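Local coordinates for protein bile salt hydrolase/transferase (Clostridium perfringens, PDB 2RG2) that hydrolyses the amide bond of glycine- and taurine-conjugated bile salts to free bile acids, and also joins bile acids to amines, at residues G16-I21 with N256-V261; I29-R34 with N304-D309; L75-L80 with L106-N111; N167-L172 with S226-V231; E250-L255 with T278-L283. The protein carries 1 engineered substitution. One frame throughout, in Å; residues are numbered along the deposited sequence.

Contact 1: residues G16-I21 with N256-V261; sequences GLNMDI and NNVAMV. Engineered in segment 16-21: L17 (natural residue Arg).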
# COMPACT_ATOMS: atom_id res chain seq x y z
N GLY A 16 -2.38 -9.97 26.92
CA GLY A 16 -3.80 -9.58 26.83
C GLY A 16 -4.23 -9.35 25.41
O GLY A 16 -3.57 -9.79 24.48
N LEU A 17 -5.36 -8.68 25.24
CA LEU A 17 -5.86 -8.46 23.88
C LEU A 17 -6.80 -7.28 23.78
O LEU A 17 -7.40 -6.86 24.80
CB LEU A 17 -6.57 -9.70 23.36
CG LEU A 17 -8.02 -9.99 23.73
CD1 LEU A 17 -8.50 -11.18 22.92
CD2 LEU A 17 -8.18 -10.27 25.21
N ASN A 18 -6.90 -6.76 22.57
CA ASN A 18 -8.04 -5.95 22.12
C ASN A 18 -9.15 -6.90 21.75
O ASN A 18 -8.96 -7.75 20.87
CB ASN A 18 -7.71 -5.22 20.82
CG ASN A 18 -6.93 -3.95 21.02
OD1 ASN A 18 -6.78 -3.46 22.14
ND2 ASN A 18 -6.45 -3.37 19.91
N MET A 19 -10.31 -6.72 22.38
CA MET A 19 -11.49 -7.52 22.06
C MET A 19 -12.35 -6.65 21.17
O MET A 19 -12.90 -5.65 21.63
CB MET A 19 -12.24 -7.90 23.35
CG MET A 19 -13.57 -8.61 23.11
SD MET A 19 -13.36 -10.20 22.25
CE MET A 19 -12.51 -11.14 23.49
N ASP A 20 -12.40 -7.03 19.89
CA ASP A 20 -12.98 -6.21 18.83
C ASP A 20 -14.26 -6.88 18.40
O ASP A 20 -14.22 -7.96 17.78
CB ASP A 20 -12.05 -6.15 17.61
CG ASP A 20 -10.72 -5.49 17.92
OD1 ASP A 20 -10.61 -4.82 18.96
OD2 ASP A 20 -9.79 -5.64 17.08
N ILE A 21 -15.38 -6.26 18.74
CA ILE A 21 -16.70 -6.82 18.41
C ILE A 21 -17.72 -5.70 18.32
O ILE A 21 -17.49 -4.60 18.83
CB ILE A 21 -17.17 -7.88 19.45
CG1 ILE A 21 -17.19 -7.30 20.86
CG2 ILE A 21 -16.29 -9.14 19.40
CD1 ILE A 21 -17.70 -8.27 21.91
N ASN A 256 -3.33 0.21 20.82
CA ASN A 256 -4.16 1.33 20.37
C ASN A 256 -4.01 1.52 18.87
O ASN A 256 -4.92 2.00 18.20
CB ASN A 256 -3.75 2.65 21.02
CG ASN A 256 -4.21 2.80 22.48
OD1 ASN A 256 -3.86 3.81 23.14
ND2 ASN A 256 -4.95 1.82 23.01
N ASN A 257 -2.82 1.22 18.35
CA ASN A 257 -2.56 1.38 16.92
C ASN A 257 -3.44 0.50 16.01
O ASN A 257 -3.66 0.85 14.83
CB ASN A 257 -1.08 1.16 16.62
CG ASN A 257 -0.74 1.34 15.15
OD1 ASN A 257 -0.66 0.36 14.40
ND2 ASN A 257 -0.55 2.59 14.73
N VAL A 258 -3.91 -0.63 16.54
CA VAL A 258 -4.74 -1.56 15.78
C VAL A 258 -6.18 -1.63 16.28
O VAL A 258 -6.99 -2.43 15.78
CB VAL A 258 -4.10 -3.00 15.69
CG1 VAL A 258 -2.80 -2.97 14.84
CG2 VAL A 258 -3.81 -3.54 17.07
N ALA A 259 -6.52 -0.77 17.23
CA ALA A 259 -7.87 -0.67 17.75
C ALA A 259 -8.86 -0.12 16.73
O ALA A 259 -8.57 0.86 16.03
CB ALA A 259 -7.87 0.22 19.02
N MET A 260 -10.04 -0.72 16.66
CA MET A 260 -11.06 -0.25 15.75
C MET A 260 -11.75 0.97 16.31
O MET A 260 -11.90 1.10 17.53
CB MET A 260 -12.06 -1.36 15.45
CG MET A 260 -11.47 -2.41 14.52
SD MET A 260 -12.57 -3.82 14.43
CE MET A 260 -11.54 -4.86 13.40
N VAL A 261 -12.12 1.87 15.40
CA VAL A 261 -12.71 3.16 15.75
C VAL A 261 -14.16 3.21 15.23
O VAL A 261 -14.43 2.82 14.08
CB VAL A 261 -11.87 4.31 15.10
CG1 VAL A 261 -12.40 5.71 15.49
CG2 VAL A 261 -10.40 4.18 15.52
O HOH W 1 -7.34 -4.79 17.27
O HOH W 2 -6.67 -0.43 22.28
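N18 and D20 meet V258 mainly through water. Water 1 bridges three groups. It donates to D20 OD2 at 2.6 Å and to V258 O at 2.8 Å, and it accepts from N18 ND2 at 3.1 Å. D20 OD2 itself is 4.5 Å from V258 O, so the water fills the step between carboxylate and carbonyl. Water 2 makes a second bridge, from N18 OD1 to N256 ND2. No direct hydrogen bond joins the two segments.

The rest is packing. N18 CG lies beside its backbone N (chi1 -82°), which sends the amide across to the loop. There ND2 comes 3.7 Å from A259 N and also touches V258 CG2. M260 lies across D20 at about a right angle, with SD 4.0 Å from D20 CB.

Other partners fix the polar ends. N18 OD1 is hydrogen-bonded to T278 and ND2 to L255 O, while D20 OD1 bonds T275. The amide is therefore held from both ends and its orientation is well defined. The D20 side chain is about 8 Å from that of N81, a taurine-binding residue. Position 17 binds deoxycholate; here it holds an engineered leucine in place of arginine.

The loop 256-261, which follows helix 248-256, thus packs through water on a strand of the Ntn-hydrolase antiparallel sheet. Strand 13-21 runs between strands 3-7 and 274-282 in that sheet, and V258 also packs on helix 224-242.

Contact 2: residues I29-R34 with N304-D309; sequences IIFIPR and NKENLD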
# COMPACT_ATOMS: atom_id res chain seq x y z
N ILE A 29 -15.90 -8.90 34.87
CA ILE A 29 -14.65 -9.50 35.30
C ILE A 29 -15.09 -10.53 36.36
O ILE A 29 -15.98 -10.26 37.17
CB ILE A 29 -13.67 -8.46 35.87
CG1 ILE A 29 -13.27 -7.45 34.77
CG2 ILE A 29 -12.38 -9.12 36.36
CD1 ILE A 29 -14.23 -6.25 34.63
N ILE A 30 -14.49 -11.71 36.29
CA ILE A 30 -14.93 -12.84 37.11
C ILE A 30 -13.73 -13.43 37.82
O ILE A 30 -12.70 -13.71 37.18
CB ILE A 30 -15.61 -13.94 36.27
CG1 ILE A 30 -16.87 -13.41 35.58
CG2 ILE A 30 -15.94 -15.17 37.16
CD1 ILE A 30 -17.32 -14.25 34.38
N PHE A 31 -13.87 -13.62 39.13
CA PHE A 31 -12.84 -14.25 39.94
C PHE A 31 -13.38 -15.58 40.48
O PHE A 31 -14.49 -15.61 41.03
CB PHE A 31 -12.45 -13.36 41.12
CG PHE A 31 -11.65 -14.08 42.18
CD1 PHE A 31 -10.31 -14.40 41.97
CD2 PHE A 31 -12.24 -14.46 43.39
CE1 PHE A 31 -9.57 -15.08 42.94
CE2 PHE A 31 -11.50 -15.15 44.37
CZ PHE A 31 -10.16 -15.46 44.15
N ILE A 32 -12.59 -16.64 40.33
CA ILE A 32 -12.93 -17.94 40.89
C ILE A 32 -11.80 -18.38 41.82
O ILE A 32 -10.64 -18.53 41.37
CB ILE A 32 -13.12 -19.03 39.81
CG1 ILE A 32 -14.06 -18.57 38.70
CG2 ILE A 32 -13.66 -20.33 40.45
CD1 ILE A 32 -13.97 -19.42 37.43
N PRO A 33 -12.11 -18.61 43.11
CA PRO A 33 -11.08 -19.13 44.02
C PRO A 33 -10.60 -20.53 43.60
O PRO A 33 -11.23 -21.16 42.74
CB PRO A 33 -11.78 -19.15 45.39
CG PRO A 33 -13.23 -18.95 45.13
CD PRO A 33 -13.41 -18.38 43.77
N ARG A 34 -9.50 -20.99 44.17
CA ARG A 34 -9.03 -22.37 43.92
C ARG A 34 -9.91 -23.40 44.63
O ARG A 34 -10.59 -23.06 45.62
CB ARG A 34 -7.56 -22.54 44.31
CG ARG A 34 -7.28 -22.57 45.80
CD ARG A 34 -5.81 -22.89 46.07
NE ARG A 34 -4.91 -21.77 45.77
CZ ARG A 34 -4.48 -20.88 46.66
NH1 ARG A 34 -4.85 -20.94 47.94
NH2 ARG A 34 -3.64 -19.95 46.27
N ASN A 304 -4.87 -11.29 44.12
CA ASN A 304 -4.22 -11.49 45.41
C ASN A 304 -4.81 -10.65 46.53
O ASN A 304 -4.45 -10.82 47.70
CB ASN A 304 -2.71 -11.31 45.27
CG ASN A 304 -2.10 -12.38 44.42
OD1 ASN A 304 -2.15 -13.57 44.75
ND2 ASN A 304 -1.55 -11.98 43.27
N LYS A 305 -5.72 -9.75 46.19
CA LYS A 305 -6.48 -9.01 47.19
C LYS A 305 -7.71 -9.82 47.63
O LYS A 305 -8.40 -9.45 48.59
CB LYS A 305 -6.87 -7.63 46.66
CG LYS A 305 -5.68 -6.68 46.61
CD LYS A 305 -6.08 -5.36 46.04
CE LYS A 305 -4.89 -4.51 45.68
NZ LYS A 305 -4.12 -4.07 46.88
N GLU A 306 -7.97 -10.94 46.95
CA GLU A 306 -9.05 -11.84 47.32
C GLU A 306 -8.53 -13.02 48.16
O GLU A 306 -7.32 -13.27 48.22
CB GLU A 306 -9.80 -12.35 46.08
CG GLU A 306 -10.37 -11.24 45.15
CD GLU A 306 -11.38 -10.29 45.82
OE1 GLU A 306 -11.96 -10.65 46.87
OE2 GLU A 306 -11.61 -9.17 45.30
N ASN A 307 -9.44 -13.71 48.83
CA ASN A 307 -9.09 -14.97 49.49
C ASN A 307 -9.07 -16.05 48.41
O ASN A 307 -10.12 -16.43 47.88
CB ASN A 307 -10.12 -15.27 50.59
CG ASN A 307 -9.86 -16.59 51.29
OD1 ASN A 307 -8.86 -17.25 51.06
ND2 ASN A 307 -10.78 -16.97 52.18
N LEU A 308 -7.88 -16.54 48.08
CA LEU A 308 -7.73 -17.55 47.02
C LEU A 308 -8.37 -18.88 47.41
O LEU A 308 -8.69 -19.72 46.57
CB LEU A 308 -6.26 -17.69 46.59
CG LEU A 308 -5.55 -16.43 46.06
CD1 LEU A 308 -4.15 -16.75 45.54
CD2 LEU A 308 -6.36 -15.75 44.95
N ASP A 309 -8.59 -19.04 48.72
CA ASP A 309 -9.32 -20.19 49.26
C ASP A 309 -10.75 -19.85 49.63
O ASP A 309 -11.38 -20.57 50.43
CB ASP A 309 -8.59 -20.72 50.49
CG ASP A 309 -7.25 -21.26 50.14
OD1 ASP A 309 -7.18 -22.09 49.21
OD2 ASP A 309 -6.27 -20.82 50.76
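L308 O accepts the backbone N-H of R34 at 2.8 Å. The same oxygen also touches P33 CB, 3.4 Å away. This bond ties the chain just past strand 28-32 to the loop 304-309.

R34 adds a salt bridge. Its NH1 reaches D309 OD1 at 2.9 Å. The bond is not flat: OD1 is met from above the carboxylate plane, and the guanidinium and carboxylate planes are 60° apart. R34 CG sits between the backbone N and the carbonyl carbon (chi1 73°), and the chain bends again at chi3. These turns fold the guanidinium back over L308. L308 CB lies over one of its faces, and L308 CD1 is near NH2. Through NH2 the arginine also forms a salt bridge with E72, so it is shared between two carboxylates.

Apolar packing covers the F31 ring. E306 CB makes a CH-pi contact over one face, 4.0 Å from the centroid. L308 CD2 comes to the edge, 3.8 Å from F31 CE1. The E306 carboxylate leads away to Y316 and to N328 of a neighbouring subunit. Within the loop, D309 N bonds N307 OD1 at 3.0 Å in an Asx turn, which shapes the chain next to R34.

Strand 28-32 is flanked in its sheet by strands 53-60 and 314-317, and the loop 304-309 leads from strand 299-302 toward the latter.

Contact 3: residues L75-L80 with L106-N111; sequences LGCAGL and LWVLAN. With EDO (1,2-ethanediol), chain E.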
# COMPACT_ATOMS: atom_id res chain seq x y z
N LEU A 75 -0.27 -18.22 34.38
CA LEU A 75 -0.69 -18.67 33.06
C LEU A 75 -1.83 -17.80 32.54
O LEU A 75 -2.80 -17.55 33.27
CB LEU A 75 -1.11 -20.15 33.10
CG LEU A 75 -1.53 -20.77 31.76
CD1 LEU A 75 -0.33 -20.78 30.79
CD2 LEU A 75 -2.11 -22.19 31.94
N GLY A 76 -1.70 -17.33 31.31
CA GLY A 76 -2.77 -16.58 30.64
C GLY A 76 -3.27 -17.23 29.37
O GLY A 76 -2.52 -17.93 28.69
N CYS A 77 -4.54 -16.99 29.05
CA CYS A 77 -5.15 -17.55 27.85
C CYS A 77 -6.17 -16.56 27.30
O CYS A 77 -6.86 -15.89 28.06
CB CYS A 77 -5.83 -18.88 28.19
SG CYS A 77 -6.46 -19.78 26.81
N ALA A 78 -6.22 -16.42 25.98
CA ALA A 78 -7.24 -15.58 25.35
C ALA A 78 -7.79 -16.25 24.12
O ALA A 78 -7.04 -16.85 23.37
CB ALA A 78 -6.66 -14.18 24.99
N GLY A 79 -9.11 -16.16 23.92
CA GLY A 79 -9.73 -16.63 22.69
C GLY A 79 -9.99 -15.48 21.72
O GLY A 79 -10.46 -14.41 22.14
N LEU A 80 -9.68 -15.69 20.45
CA LEU A 80 -9.83 -14.66 19.40
C LEU A 80 -10.60 -15.29 18.22
O LEU A 80 -10.51 -16.49 18.00
CB LEU A 80 -8.45 -14.15 18.92
CG LEU A 80 -7.58 -13.33 19.90
CD1 LEU A 80 -6.95 -14.21 20.99
CD2 LEU A 80 -6.47 -12.57 19.16
N LEU A 106 -11.55 -21.78 30.37
CA LEU A 106 -11.56 -22.22 31.76
C LEU A 106 -10.78 -23.52 31.95
O LEU A 106 -10.08 -23.67 32.95
CB LEU A 106 -12.98 -22.40 32.27
CG LEU A 106 -13.12 -22.82 33.74
CD1 LEU A 106 -12.45 -21.84 34.70
CD2 LEU A 106 -14.61 -22.94 34.06
N TRP A 107 -10.87 -24.43 30.99
CA TRP A 107 -10.16 -25.71 31.09
C TRP A 107 -8.65 -25.49 31.20
O TRP A 107 -7.96 -26.14 32.00
CB TRP A 107 -10.51 -26.60 29.90
CG TRP A 107 -9.72 -27.87 29.82
CD1 TRP A 107 -10.00 -29.07 30.45
CD2 TRP A 107 -8.55 -28.09 29.04
NE1 TRP A 107 -9.05 -30.01 30.11
CE2 TRP A 107 -8.14 -29.43 29.25
CE3 TRP A 107 -7.78 -27.28 28.20
CZ2 TRP A 107 -7.01 -29.98 28.63
CZ3 TRP A 107 -6.64 -27.83 27.58
CH2 TRP A 107 -6.28 -29.17 27.81
N VAL A 108 -8.13 -24.58 30.39
CA VAL A 108 -6.70 -24.21 30.47
C VAL A 108 -6.34 -23.60 31.83
O VAL A 108 -5.37 -24.05 32.47
CB VAL A 108 -6.29 -23.21 29.33
CG1 VAL A 108 -4.87 -22.73 29.53
CG2 VAL A 108 -6.42 -23.87 27.96
N LEU A 109 -7.07 -22.57 32.25
CA LEU A 109 -6.67 -21.76 33.41
C LEU A 109 -6.91 -22.49 34.73
O LEU A 109 -6.15 -22.33 35.69
CB LEU A 109 -7.39 -20.41 33.42
CG LEU A 109 -7.12 -19.54 32.20
CD1 LEU A 109 -7.96 -18.27 32.33
CD2 LEU A 109 -5.62 -19.20 32.10
N ALA A 110 -7.96 -23.31 34.76
CA ALA A 110 -8.32 -24.05 35.98
C ALA A 110 -7.32 -25.16 36.29
O ALA A 110 -7.10 -25.48 37.46
CB ALA A 110 -9.72 -24.61 35.88
N ASN A 111 -6.71 -25.72 35.25
CA ASN A 111 -6.00 -26.99 35.37
C ASN A 111 -4.48 -26.98 35.35
O ASN A 111 -3.83 -27.90 35.89
CB ASN A 111 -6.48 -27.95 34.29
CG ASN A 111 -7.85 -28.48 34.58
OD1 ASN A 111 -8.07 -29.10 35.63
ND2 ASN A 111 -8.79 -28.24 33.68
C1 EDO E . -14.31 -14.46 22.94
O1 EDO E . -13.26 -14.07 22.05
C2 EDO E . -14.10 -15.90 23.38
O2 EDO E . -12.76 -16.08 23.87
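L109 reaches strand 76-81 from helix 104-111 through one branch. Its CB stays clear of the strand. CG stands beside the backbone N (chi1 -60°). Chi2 of 177° sets CD1 anti to CA and turns the second branch, CD2, to the strand. CD2 does the touching. It is 3.5 Å from L75 O and 3.9 Å from C77 N, so it rests against the peptide backbone around G76. It also meets C77 CB at 3.9 Å and, more loosely, L75 CG.

V108, the residue before it on the helix, makes the other half of the contact. Its CG1 meets L75 CD2 at 3.7 Å, where the two side chains cross at about a right angle. The same methyl lies 4.2 Å from C77 CB. L75 and C77 both point toward the helix, and G76 between them has no side chain.

The strand and helix segments run nearly antiparallel, at 175°, with axes 8.4 Å apart. The helix thus packs along a strand of the Ntn-hydrolase core. I145 of neighbouring strand 141-146 touches L75, C77 and V108, and V118 of helix 115-122 touches L75 and V108. Further along the strand, G79 O accepts from a bound 1,2-ethanediol, probably from the crystallisation liquor.

No hydrogen bond or charge crosses directly between the segments. N71 adds a polar link, bonding both L109 O and L75 N. The direct contact itself is buried apolar packing, made mostly by methyl groups.

Contact 4: residues N167-L172 with S226-V231; sequences NNIGVL and SRFIRV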
# COMPACT_ATOMS: atom_id res chain seq x y z
N ASN A 167 4.84 -19.52 19.41
CA ASN A 167 4.62 -18.16 18.90
C ASN A 167 5.80 -17.28 19.29
O ASN A 167 5.87 -16.80 20.42
CB ASN A 167 3.28 -17.59 19.41
CG ASN A 167 2.99 -16.21 18.86
OD1 ASN A 167 3.86 -15.58 18.26
ND2 ASN A 167 1.76 -15.72 19.06
N ASN A 168 6.73 -17.12 18.35
CA ASN A 168 7.91 -16.27 18.53
C ASN A 168 7.72 -14.84 18.05
O ASN A 168 8.68 -14.05 18.02
CB ASN A 168 9.10 -16.89 17.78
CG ASN A 168 9.54 -18.20 18.39
OD1 ASN A 168 9.76 -19.19 17.68
ND2 ASN A 168 9.64 -18.23 19.71
N ILE A 169 6.49 -14.50 17.68
CA ILE A 169 6.18 -13.16 17.19
C ILE A 169 5.64 -12.28 18.31
O ILE A 169 5.83 -11.07 18.28
CB ILE A 169 5.13 -13.19 16.03
CG1 ILE A 169 5.41 -14.31 15.03
CG2 ILE A 169 5.07 -11.83 15.32
CD1 ILE A 169 6.75 -14.22 14.40
N GLY A 170 4.92 -12.89 19.25
CA GLY A 170 4.38 -12.17 20.42
C GLY A 170 2.97 -11.65 20.18
O GLY A 170 2.44 -10.89 21.01
N VAL A 171 2.37 -12.05 19.06
CA VAL A 171 1.07 -11.51 18.62
C VAL A 171 0.15 -12.57 18.01
O VAL A 171 0.60 -13.63 17.54
CB VAL A 171 1.24 -10.30 17.64
CG1 VAL A 171 2.25 -9.30 18.20
CG2 VAL A 171 1.68 -10.75 16.28
N LEU A 172 -1.15 -12.27 18.01
CA LEU A 172 -2.13 -13.08 17.28
C LEU A 172 -3.29 -12.20 16.84
O LEU A 172 -3.68 -11.29 17.57
CB LEU A 172 -2.67 -14.23 18.15
CG LEU A 172 -3.54 -15.29 17.46
CD1 LEU A 172 -2.72 -16.08 16.39
CD2 LEU A 172 -4.15 -16.26 18.50
N SER A 226 -3.43 -7.24 8.29
CA SER A 226 -2.78 -5.93 8.48
C SER A 226 -2.50 -5.62 9.94
O SER A 226 -1.42 -5.13 10.30
CB SER A 226 -3.61 -4.84 7.83
OG SER A 226 -3.61 -4.98 6.40
N ARG A 227 -3.46 -5.93 10.80
CA ARG A 227 -3.26 -5.73 12.24
C ARG A 227 -2.10 -6.59 12.76
O ARG A 227 -1.29 -6.13 13.59
CB ARG A 227 -4.54 -6.03 13.01
CG ARG A 227 -5.62 -4.94 12.83
CD ARG A 227 -6.85 -5.17 13.72
NE ARG A 227 -7.77 -6.17 13.15
CZ ARG A 227 -7.88 -7.42 13.59
NH1 ARG A 227 -7.13 -7.83 14.58
NH2 ARG A 227 -8.74 -8.25 13.01
N PHE A 228 -2.01 -7.83 12.27
CA PHE A 228 -0.92 -8.73 12.67
C PHE A 228 0.44 -8.11 12.30
O PHE A 228 1.34 -8.06 13.12
CB PHE A 228 -1.12 -10.11 12.02
CG PHE A 228 -0.19 -11.19 12.54
CD1 PHE A 228 1.15 -11.22 12.16
CD2 PHE A 228 -0.68 -12.19 13.37
CE1 PHE A 228 2.02 -12.21 12.63
CE2 PHE A 228 0.17 -13.21 13.85
CZ PHE A 228 1.53 -13.21 13.47
N ILE A 229 0.59 -7.66 11.06
CA ILE A 229 1.84 -7.02 10.63
C ILE A 229 2.19 -5.79 11.50
O ILE A 229 3.32 -5.65 11.99
CB ILE A 229 1.75 -6.61 9.15
CG1 ILE A 229 1.55 -7.84 8.24
CG2 ILE A 229 2.97 -5.77 8.76
CD1 ILE A 229 2.60 -8.91 8.39
N ARG A 230 1.21 -4.90 11.69
CA ARG A 230 1.48 -3.70 12.47
C ARG A 230 1.94 -4.03 13.89
O ARG A 230 2.96 -3.51 14.33
CB ARG A 230 0.28 -2.73 12.47
CG ARG A 230 0.03 -2.11 11.09
CD ARG A 230 -0.48 -0.63 11.20
NE ARG A 230 -1.74 -0.50 11.94
CZ ARG A 230 -2.95 -0.83 11.45
NH1 ARG A 230 -3.09 -1.35 10.22
NH2 ARG A 230 -4.04 -0.65 12.20
N VAL A 231 1.21 -4.89 14.60
CA VAL A 231 1.58 -5.19 15.99
C VAL A 231 2.92 -5.92 16.05
O VAL A 231 3.75 -5.61 16.90
CB VAL A 231 0.46 -5.89 16.77
CG1 VAL A 231 0.95 -6.26 18.13
CG2 VAL A 231 -0.67 -4.90 16.92
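V171 fits between F228 and V231 of helix 224-242, and its two methyls have separate partners. At chi1 -48°, CG1 stands beside the backbone N and CG2 between that N and the carbonyl carbon. CG2 sits over the centre of the F228 ring, 3.7 Å from the centroid and 11° off the normal, as a CH-pi contact. CG1 meets V231 CG1 at 3.3 Å, tighter than usual for two carbons.

F228 has CG opposite the backbone N (chi1 -170°), which turns its ring toward 167-172. I169 CG2 also reaches it, 4.1 Å from CE1. The ring stacks with H181 as well.

N167 shapes the loop that presents these side chains. N167 OD1 accepts from I169 N at 2.9 Å, an Asx turn. N167 OD1 also accepts from G170 N at 3.1 Å, an Asx motif. N167 ND2 donates to V171 O at 2.8 Å. One side-chain amide thus bonds three backbone groups.

Nearby, R227 of the same helix bonds the backbone O of Cys1, here oxidised to S-hydroxycysteine and the probable nucleophile. The chemistry is divided: polar bonds set the turn from within, while only apolar and CH-pi contacts join it to the helix.

Contact 5: residues E250-L255 with T278-L283; sequences EFFHIL and TSCMCL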
# COMPACT_ATOMS: atom_id res chain seq x y z
N GLU A 250 3.03 0.99 27.68
CA GLU A 250 3.53 0.65 26.34
C GLU A 250 2.67 -0.41 25.67
O GLU A 250 2.49 -0.41 24.45
CB GLU A 250 4.99 0.19 26.39
CG GLU A 250 5.98 1.24 26.91
CD GLU A 250 6.15 2.46 25.98
OE1 GLU A 250 5.51 2.50 24.91
OE2 GLU A 250 6.92 3.37 26.34
N PHE A 251 2.18 -1.35 26.47
CA PHE A 251 1.28 -2.39 26.01
C PHE A 251 0.03 -1.78 25.34
O PHE A 251 -0.38 -2.21 24.26
CB PHE A 251 0.89 -3.28 27.20
CG PHE A 251 0.07 -4.50 26.84
CD1 PHE A 251 -1.32 -4.42 26.74
CD2 PHE A 251 0.69 -5.74 26.62
CE1 PHE A 251 -2.08 -5.53 26.43
CE2 PHE A 251 -0.07 -6.86 26.30
CZ PHE A 251 -1.46 -6.76 26.21
N PHE A 252 -0.53 -0.76 25.98
CA PHE A 252 -1.69 -0.08 25.46
C PHE A 252 -1.36 0.74 24.22
O PHE A 252 -2.14 0.77 23.27
CB PHE A 252 -2.36 0.76 26.55
CG PHE A 252 -3.07 -0.08 27.55
CD1 PHE A 252 -2.36 -0.64 28.62
CD2 PHE A 252 -4.41 -0.37 27.40
CE1 PHE A 252 -3.00 -1.46 29.55
CE2 PHE A 252 -5.08 -1.22 28.32
CZ PHE A 252 -4.36 -1.76 29.41
N HIS A 253 -0.18 1.37 24.21
CA HIS A 253 0.24 2.16 23.03
C HIS A 253 0.31 1.26 21.78
O HIS A 253 -0.17 1.64 20.71
CB HIS A 253 1.56 2.84 23.28
CG HIS A 253 1.44 4.08 24.12
ND1 HIS A 253 0.87 5.24 23.65
CD2 HIS A 253 1.85 4.35 25.38
CE1 HIS A 253 0.91 6.17 24.59
NE2 HIS A 253 1.50 5.65 25.66
N ILE A 254 0.87 0.06 21.95
CA ILE A 254 0.94 -0.89 20.83
C ILE A 254 -0.45 -1.26 20.35
O ILE A 254 -0.75 -1.11 19.17
CB ILE A 254 1.77 -2.15 21.17
CG1 ILE A 254 3.23 -1.76 21.40
CG2 ILE A 254 1.62 -3.20 20.06
CD1 ILE A 254 4.06 -2.86 22.13
N LEU A 255 -1.32 -1.72 21.26
CA LEU A 255 -2.64 -2.14 20.82
C LEU A 255 -3.53 -1.01 20.31
O LEU A 255 -4.37 -1.25 19.45
CB LEU A 255 -3.35 -2.96 21.89
CG LEU A 255 -2.71 -4.34 22.13
CD1 LEU A 255 -3.44 -5.05 23.27
CD2 LEU A 255 -2.70 -5.23 20.84
N THR A 278 -9.66 -3.48 26.13
CA THR A 278 -8.28 -3.90 25.98
C THR A 278 -7.84 -4.40 27.35
O THR A 278 -7.89 -3.65 28.34
CB THR A 278 -7.40 -2.73 25.51
OG1 THR A 278 -7.86 -2.25 24.23
CG2 THR A 278 -5.94 -3.18 25.41
N SER A 279 -7.46 -5.68 27.42
CA SER A 279 -6.98 -6.26 28.68
C SER A 279 -5.48 -6.39 28.66
O SER A 279 -4.87 -6.57 27.59
CB SER A 279 -7.61 -7.64 28.94
OG SER A 279 -7.20 -8.60 27.97
N CYS A 280 -4.89 -6.32 29.84
CA CYS A 280 -3.46 -6.51 30.02
C CYS A 280 -3.24 -7.21 31.35
O CYS A 280 -3.43 -6.61 32.41
CB CYS A 280 -2.74 -5.17 29.99
SG CYS A 280 -0.94 -5.40 30.17
N MET A 281 -2.88 -8.48 31.28
CA MET A 281 -2.65 -9.28 32.48
C MET A 281 -1.19 -9.28 32.86
O MET A 281 -0.35 -9.67 32.06
CB MET A 281 -3.13 -10.71 32.21
CG MET A 281 -4.60 -10.73 31.86
SD MET A 281 -5.15 -12.35 31.37
CE MET A 281 -5.45 -12.06 29.63
N CYS A 282 -0.89 -8.83 34.08
CA CYS A 282 0.47 -8.91 34.60
C CYS A 282 0.61 -10.24 35.31
O CYS A 282 0.15 -10.43 36.46
CB CYS A 282 0.79 -7.73 35.52
SG CYS A 282 2.47 -7.83 36.15
N LEU A 283 1.22 -11.18 34.60
CA LEU A 283 1.12 -12.59 34.95
C LEU A 283 1.74 -12.91 36.32
O LEU A 283 1.14 -13.64 37.12
CB LEU A 283 1.71 -13.45 33.82
CG LEU A 283 0.98 -13.33 32.47
CD1 LEU A 283 1.79 -14.03 31.38
CD2 LEU A 283 -0.47 -13.85 32.50
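Helix 250-255 and strand 278-282 run roughly antiparallel, at 146°, with their axes 9.5 Å apart. C280 faces the helix and puts SG over one face of the F251 ring. The sulfur is 3.7 Å from the centroid and 16° off the normal, displaced toward the rim: a Cys sulfur-aromatic contact. C280 SG is opposite its backbone N (chi1 -178°), which brings it above the ring. Farther round the ring, F251 CE1 is 3.2 Å from S279 O.

This is helix-on-sheet packing of the Ntn-hydrolase fold, in which helices cover a face of an antiparallel sheet. F251 and L255 also touch L4 on strand 3-7.

F252 slides past T278 in the opposite direction, with CE2 3.6 Å from T278 CG2. Its CE1 lies 3.7 Å from C280 CB. T278 CG2 also meets L255 CD1 at 3.8 Å. S279 OG is hydrogen-bonded to D68 and to L17 N.

Overall arrangement
Contacts 1, 4 and 5 cluster, with centres 11 to 14 Å apart. All three reach the six-strand sheet that includes 171-172, 3-7, 13-21 and 274-282; contacts 4 and 5 lay successive helices, 224-242 and 248-256, against it. Contacts 2 and 3 share the other antiparallel sheet, their centres 15 Å apart. Contact 2 lies farthest out, its centre about 31 Å from that of contact 4. The engineered L17 packs on A78, G79 and L80 of contact 3, so the sheets meet at the position that binds deoxycholate. Contacts 3 and 4 are nested inside contact 1, which alternates with contacts 2 and 5. Contacts 1 and 2 join segments over 230 residues apart; 3 and 5 pack local helices on the Ntn-hydrolase sheets.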